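Local structure of chlorella virus DNA ligase-adenylate (Chlorella virus, 1FVI) at residues F244-F258 / P283-R292. The protein is an ATP-dependent DNA ligase, captured here with AMP attached, that probably seals nicks in duplex DNA during replication and repair. The protein carries 1 engineered substitution. Residues are numbered along the deposited sequence; the frame is centred on the assembly and turned at random.
Sequences FSIGTGFDADQRRDF and PRFPVFIGIR
Phe-288 reaches across from strand 286-291 into the bend between strand 244-246 and helix 252-260, where Phe-250, Gln-254 and Phe-258 meet its ring from different directions. CG anti to the backbone N (chi1 169°) sends the ring toward Gln-254 and Phe-258 of the helix. Phe-250 CD2 lies over one face of the Phe-288 ring, 3.3 Å from Phe-288 CD2, the two planes nearly parallel but slid so far that the rings scarcely overlap. The edge of Phe-258 is turned toward Phe-288 in an offset edge-to-face pair, centroids 5.6 Å apart. Gln-254 brings its amide to the ring edge, NE2 lying 3.3 Å from Phe-288 CE2 near the ring plane. The amide's other end, OE1, accepts from Asp-251 N, while Asp-251 OD2 accepts from Gln-254 N; this capping box starts the helix and restrains the amide beside the ring.

Both strands are edge strands of the five-stranded antiparallel sheet of the OB-like domain, and they approach each other at 54°, as when a strongly curved OB sheet closes on itself into a barrel. Just past the end of strand 244-246, Thr-248 O accepts a nearly straight hydrogen bond from Phe-288 N, 2.9 Å long. Next to it Gly-249, at a positive phi of 112°, brings its CA to 3.5 Å from Phe-288 O in a CA-H...O contact. A water bridges further along, accepting from Gly-247 N and donating to Pro-286 O.

Ile-246 lays its CG2 branch, anti to the backbone N, against Phe-288 CB at 3.7 Å. Beyond it, two prolines hold Phe-244: Pro-283 CD sits over the centre of one ring face in a CH-pi contact, and Pro-286 CB touches the edge at Phe-244 CE1, 3.7 Å away. Phe-272 of strand 269-275 also meets the Phe-244 ring.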
loop_
_atom_site.group_PDB
_atom_site.type_symbol
_atom_site.label_atom_id
_atom_site.label_comp_id
_atom_site.label_asym_id
_atom_site.label_seq_id
_atom_site.Cartn_x
_atom_site.Cartn_y
_atom_site.Cartn_z
ATOM N N PHE A 244 25.782 -3.645 -7.551
ATOM C CA PHE A 244 24.564 -4.010 -8.273
ATOM C C PHE A 244 23.719 -2.756 -8.468
ATOM O O PHE A 244 23.920 -1.744 -7.787
ATOM C CB PHE A 244 23.766 -5.062 -7.504
ATOM C CG PHE A 244 23.203 -4.562 -6.215
ATOM C CD1 PHE A 244 21.836 -4.264 -6.106
ATOM C CD2 PHE A 244 24.036 -4.351 -5.119
ATOM C CE1 PHE A 244 21.310 -3.758 -4.928
ATOM C CE2 PHE A 244 23.520 -3.843 -3.927
ATOM C CZ PHE A 244 22.153 -3.544 -3.830
ATOM N N SER A 245 22.774 -2.808 -9.395
ATOM C CA SER A 245 21.946 -1.640 -9.615
ATOM C C SER A 245 20.557 -1.750 -9.019
ATOM O O SER A 245 20.073 -2.849 -8.721
ATOM C CB SER A 245 21.845 -1.304 -11.104
ATOM O OG SER A 245 21.401 -2.413 -11.847
ATOM N N ILE A 246 19.958 -0.585 -8.792
ATOM C CA ILE A 246 18.610 -0.492 -8.284
ATOM C C ILE A 246 17.867 0.367 -9.292
ATOM O O ILE A 246 18.183 1.542 -9.474
ATOM C CB ILE A 246 18.548 0.147 -6.876
ATOM C CG1 ILE A 246 19.395 -0.673 -5.887
ATOM C CG2 ILE A 246 17.093 0.210 -6.402
ATOM C CD1 ILE A 246 19.301 -0.223 -4.427
ATOM N N GLY A 247 16.900 -0.243 -9.969
ATOM C CA GLY A 247 16.122 0.468 -10.965
ATOM C C GLY A 247 14.655 0.662 -10.609
ATOM O O GLY A 247 13.896 1.168 -11.431
ATOM N N THR A 248 14.231 0.218 -9.426
ATOM C CA THR A 248 12.834 0.404 -9.004
ATOM C C THR A 248 12.742 1.065 -7.631
ATOM O O THR A 248 13.678 0.993 -6.833
ATOM C CB THR A 248 12.021 -0.929 -8.951
ATOM O OG1 THR A 248 12.515 -1.775 -7.897
ATOM C CG2 THR A 248 12.114 -1.659 -10.275
ATOM N N GLY A 249 11.608 1.710 -7.370
ATOM C CA GLY A 249 11.394 2.350 -6.092
ATOM C C GLY A 249 11.344 3.853 -6.149
ATOM O O GLY A 249 11.078 4.497 -5.145
ATOM N N PHE A 250 11.655 4.433 -7.297
ATOM C CA PHE A 250 11.601 5.886 -7.404
ATOM C C PHE A 250 10.458 6.347 -8.299
ATOM O O PHE A 250 10.083 5.641 -9.249
ATOM C CB PHE A 250 12.915 6.498 -7.950
ATOM C CG PHE A 250 14.038 5.519 -8.144
ATOM C CD1 PHE A 250 14.007 4.599 -9.188
ATOM C CD2 PHE A 250 15.148 5.551 -7.314
ATOM C CE1 PHE A 250 15.070 3.726 -9.405
ATOM C CE2 PHE A 250 16.222 4.675 -7.522
ATOM C CZ PHE A 250 16.179 3.764 -8.569
ATOM N N ASP A 251 9.880 7.506 -7.978
ATOM C CA ASP A 251 8.837 8.062 -8.835
ATOM C C ASP A 251 9.522 8.955 -9.897
ATOM O O ASP A 251 10.760 9.099 -9.879
ATOM C CB ASP A 251 7.766 8.818 -8.032
ATOM C CG ASP A 251 8.335 9.861 -7.089
ATOM O OD1 ASP A 251 7.736 10.029 -6.016
ATOM O OD2 ASP A 251 9.341 10.536 -7.404
ATOM N N ALA A 252 8.745 9.523 -10.825
ATOM C CA ALA A 252 9.303 10.375 -11.883
ATOM C C ALA A 252 10.154 11.524 -11.325
ATOM O O ALA A 252 11.247 11.811 -11.825
ATOM C CB ALA A 252 8.188 10.915 -12.747
ATOM N N ASP A 253 9.630 12.156 -10.277
ATOM C CA ASP A 253 10.268 13.261 -9.561
ATOM C C ASP A 253 11.695 12.887 -9.149
ATOM O O ASP A 253 12.653 13.625 -9.392
ATOM C CB ASP A 253 9.421 13.559 -8.310
ATOM C CG ASP A 253 10.068 14.552 -7.356
ATOM O OD1 ASP A 253 9.775 15.763 -7.471
ATOM O OD2 ASP A 253 10.823 14.117 -6.452
ATOM N N GLN A 254 11.811 11.737 -8.497
ATOM C CA GLN A 254 13.088 11.244 -8.023
ATOM C C GLN A 254 14.058 10.997 -9.153
ATOM O O GLN A 254 15.216 11.435 -9.077
ATOM C CB GLN A 254 12.893 9.977 -7.194
ATOM C CG GLN A 254 12.290 10.277 -5.846
ATOM C CD GLN A 254 11.902 9.047 -5.091
ATOM O OE1 GLN A 254 11.174 8.192 -5.597
ATOM N NE2 GLN A 254 12.367 8.953 -3.861
ATOM N N ARG A 255 13.582 10.313 -10.195
ATOM C CA ARG A 255 14.407 10.010 -11.365
ATOM C C ARG A 255 14.996 11.262 -12.035
ATOM O O ARG A 255 16.151 11.250 -12.486
ATOM C CB ARG A 255 13.613 9.199 -12.376
ATOM C CG ARG A 255 13.119 7.876 -11.846
ATOM C CD ARG A 255 12.556 7.033 -12.985
ATOM N NE ARG A 255 12.153 5.709 -12.529
ATOM C CZ ARG A 255 12.932 4.635 -12.566
ATOM N NH1 ARG A 255 14.158 4.728 -13.046
ATOM N NH2 ARG A 255 12.481 3.476 -12.112
ATOM N N ARG A 256 14.199 12.331 -12.097
ATOM C CA ARG A 256 14.640 13.595 -12.681
ATOM C C ARG A 256 15.653 14.275 -11.755
ATOM O O ARG A 256 16.740 14.650 -12.189
ATOM C CB ARG A 256 13.436 14.502 -12.926
ATOM C CG ARG A 256 13.769 15.913 -13.406
ATOM C CD ARG A 256 13.611 16.935 -12.281
ATOM N NE ARG A 256 12.252 16.952 -11.742
ATOM C CZ ARG A 256 11.335 17.869 -12.040
ATOM N NH1 ARG A 256 11.618 18.860 -12.878
ATOM N NH2 ARG A 256 10.128 17.791 -11.499
ATOM N N ASP A 257 15.327 14.376 -10.468
ATOM C CA ASP A 257 16.236 15.002 -9.501
ATOM C C ASP A 257 17.594 14.313 -9.437
ATOM O O ASP A 257 18.632 14.974 -9.527
ATOM C CB ASP A 257 15.599 15.064 -8.110
ATOM C CG ASP A 257 14.443 16.035 -8.050
ATOM O OD1 ASP A 257 14.300 16.840 -8.995
ATOM O OD2 ASP A 257 13.681 15.997 -7.061
ATOM N N PHE A 258 17.575 12.991 -9.263
ATOM C CA PHE A 258 18.795 12.190 -9.222
ATOM C C PHE A 258 19.661 12.476 -10.458
ATOM O O PHE A 258 20.858 12.707 -10.312
ATOM C CB PHE A 258 18.460 10.689 -9.161
ATOM C CG PHE A 258 18.297 10.149 -7.762
ATOM C CD1 PHE A 258 17.177 9.394 -7.420
ATOM C CD2 PHE A 258 19.287 10.347 -6.798
ATOM C CE1 PHE A 258 17.045 8.836 -6.139
ATOM C CE2 PHE A 258 19.166 9.792 -5.512
ATOM C CZ PHE A 258 18.038 9.034 -5.188
ATOM N N PRO A 283 21.967 -9.097 -4.044
ATOM C CA PRO A 283 20.665 -9.008 -3.373
ATOM C C PRO A 283 19.525 -9.238 -4.354
ATOM O O PRO A 283 19.510 -8.649 -5.429
ATOM C CB PRO A 283 20.658 -7.574 -2.854
ATOM C CG PRO A 283 22.107 -7.321 -2.569
ATOM C CD PRO A 283 22.753 -7.875 -3.811
ATOM N N ARG A 284 18.593 -10.115 -3.993
ATOM C CA ARG A 284 17.449 -10.411 -4.849
ATOM C C ARG A 284 16.371 -9.341 -4.690
ATOM O O ARG A 284 16.236 -8.752 -3.610
ATOM C CB ARG A 284 16.868 -11.784 -4.505
ATOM C CG ARG A 284 17.745 -12.945 -4.904
ATOM C CD ARG A 284 17.939 -13.001 -6.419
ATOM N NE ARG A 284 16.665 -13.025 -7.141
ATOM C CZ ARG A 284 16.139 -14.108 -7.708
ATOM N NH1 ARG A 284 16.768 -15.275 -7.643
ATOM N NH2 ARG A 284 14.985 -14.019 -8.360
ATOM N N PHE A 285 15.659 -9.052 -5.781
ATOM C CA PHE A 285 14.572 -8.061 -5.789
ATOM C C PHE A 285 14.865 -6.737 -5.036
ATOM O O PHE A 285 14.065 -6.291 -4.216
ATOM C CB PHE A 285 13.321 -8.683 -5.166
ATOM C CG PHE A 285 12.886 -9.970 -5.796
ATOM C CD1 PHE A 285 12.633 -11.087 -5.005
ATOM C CD2 PHE A 285 12.661 -10.054 -7.161
ATOM C CE1 PHE A 285 12.154 -12.271 -5.562
ATOM C CE2 PHE A 285 12.184 -11.233 -7.731
ATOM C CZ PHE A 285 11.929 -12.344 -6.926
ATOM N N PRO A 286 16.012 -6.099 -5.293
ATOM C CA PRO A 286 16.268 -4.849 -4.563
ATOM C C PRO A 286 15.281 -3.731 -4.910
ATOM O O PRO A 286 14.824 -3.609 -6.054
ATOM C CB PRO A 286 17.706 -4.503 -4.980
ATOM C CG PRO A 286 17.784 -5.061 -6.387
ATOM C CD PRO A 286 17.100 -6.395 -6.244
ATOM N N VAL A 287 14.969 -2.904 -3.920
ATOM C CA VAL A 287 14.030 -1.803 -4.106
ATOM C C VAL A 287 14.533 -0.578 -3.369
ATOM O O VAL A 287 14.869 -0.660 -2.190
ATOM C CB VAL A 287 12.609 -2.121 -3.523
ATOM C CG1 VAL A 287 11.603 -1.039 -3.951
ATOM C CG2 VAL A 287 12.136 -3.481 -3.954
ATOM N N PHE A 288 14.553 0.559 -4.065
ATOM C CA PHE A 288 14.978 1.814 -3.475
ATOM C C PHE A 288 13.894 2.290 -2.520
ATOM O O PHE A 288 12.706 2.266 -2.849
ATOM C CB PHE A 288 15.186 2.864 -4.568
ATOM C CG PHE A 288 15.369 4.264 -4.049
ATOM C CD1 PHE A 288 16.577 4.663 -3.504
ATOM C CD2 PHE A 288 14.345 5.188 -4.146
ATOM C CE1 PHE A 288 16.762 5.957 -3.070
ATOM C CE2 PHE A 288 14.518 6.493 -3.713
ATOM C CZ PHE A 288 15.733 6.882 -3.174
ATOM N N ILE A 289 14.305 2.708 -1.332
ATOM C CA ILE A 289 13.356 3.206 -0.338
ATOM C C ILE A 289 13.541 4.717 -0.198
ATOM O O ILE A 289 12.604 5.501 -0.411
ATOM C CB ILE A 289 13.561 2.529 1.046
ATOM C CG1 ILE A 289 13.303 1.022 0.946
ATOM C CG2 ILE A 289 12.652 3.160 2.085
ATOM C CD1 ILE A 289 11.932 0.665 0.418
ATOM N N GLY A 290 14.773 5.120 0.098
ATOM C CA GLY A 290 15.044 6.526 0.270
ATOM C C GLY A 290 16.503 6.859 0.377
ATOM O O GLY A 290 17.355 5.985 0.439
ATOM N N ILE A 291 16.796 8.150 0.358
ATOM C CA ILE A 291 18.163 8.615 0.474
ATOM C C ILE A 291 18.496 8.752 1.964
ATOM O O ILE A 291 17.605 8.904 2.796
ATOM C CB ILE A 291 18.340 9.963 -0.247
ATOM C CG1 ILE A 291 19.817 10.250 -0.478
ATOM C CG2 ILE A 291 17.691 11.089 0.551
ATOM C CD1 ILE A 291 20.433 9.366 -1.506
ATOM N N ARG A 292 19.784 8.693 2.279
ATOM C CA ARG A 292 20.287 8.795 3.647
ATOM C C ARG A 292 20.001 7.568 4.489
ATOM O O ARG A 292 20.896 7.063 5.167
ATOM C CB ARG A 292 19.766 10.054 4.348
ATOM C CG ARG A 292 20.407 11.337 3.855
ATOM C CD ARG A 292 21.934 11.183 3.732
ATOM N NE ARG A 292 22.578 10.751 4.977
ATOM C CZ ARG A 292 23.775 10.166 5.040
ATOM N NH1 ARG A 292 24.469 9.937 3.929
ATOM N NH2 ARG A 292 24.276 9.801 6.214
HETATM O O HOH W 1 15.778 -2.656 -8.668
#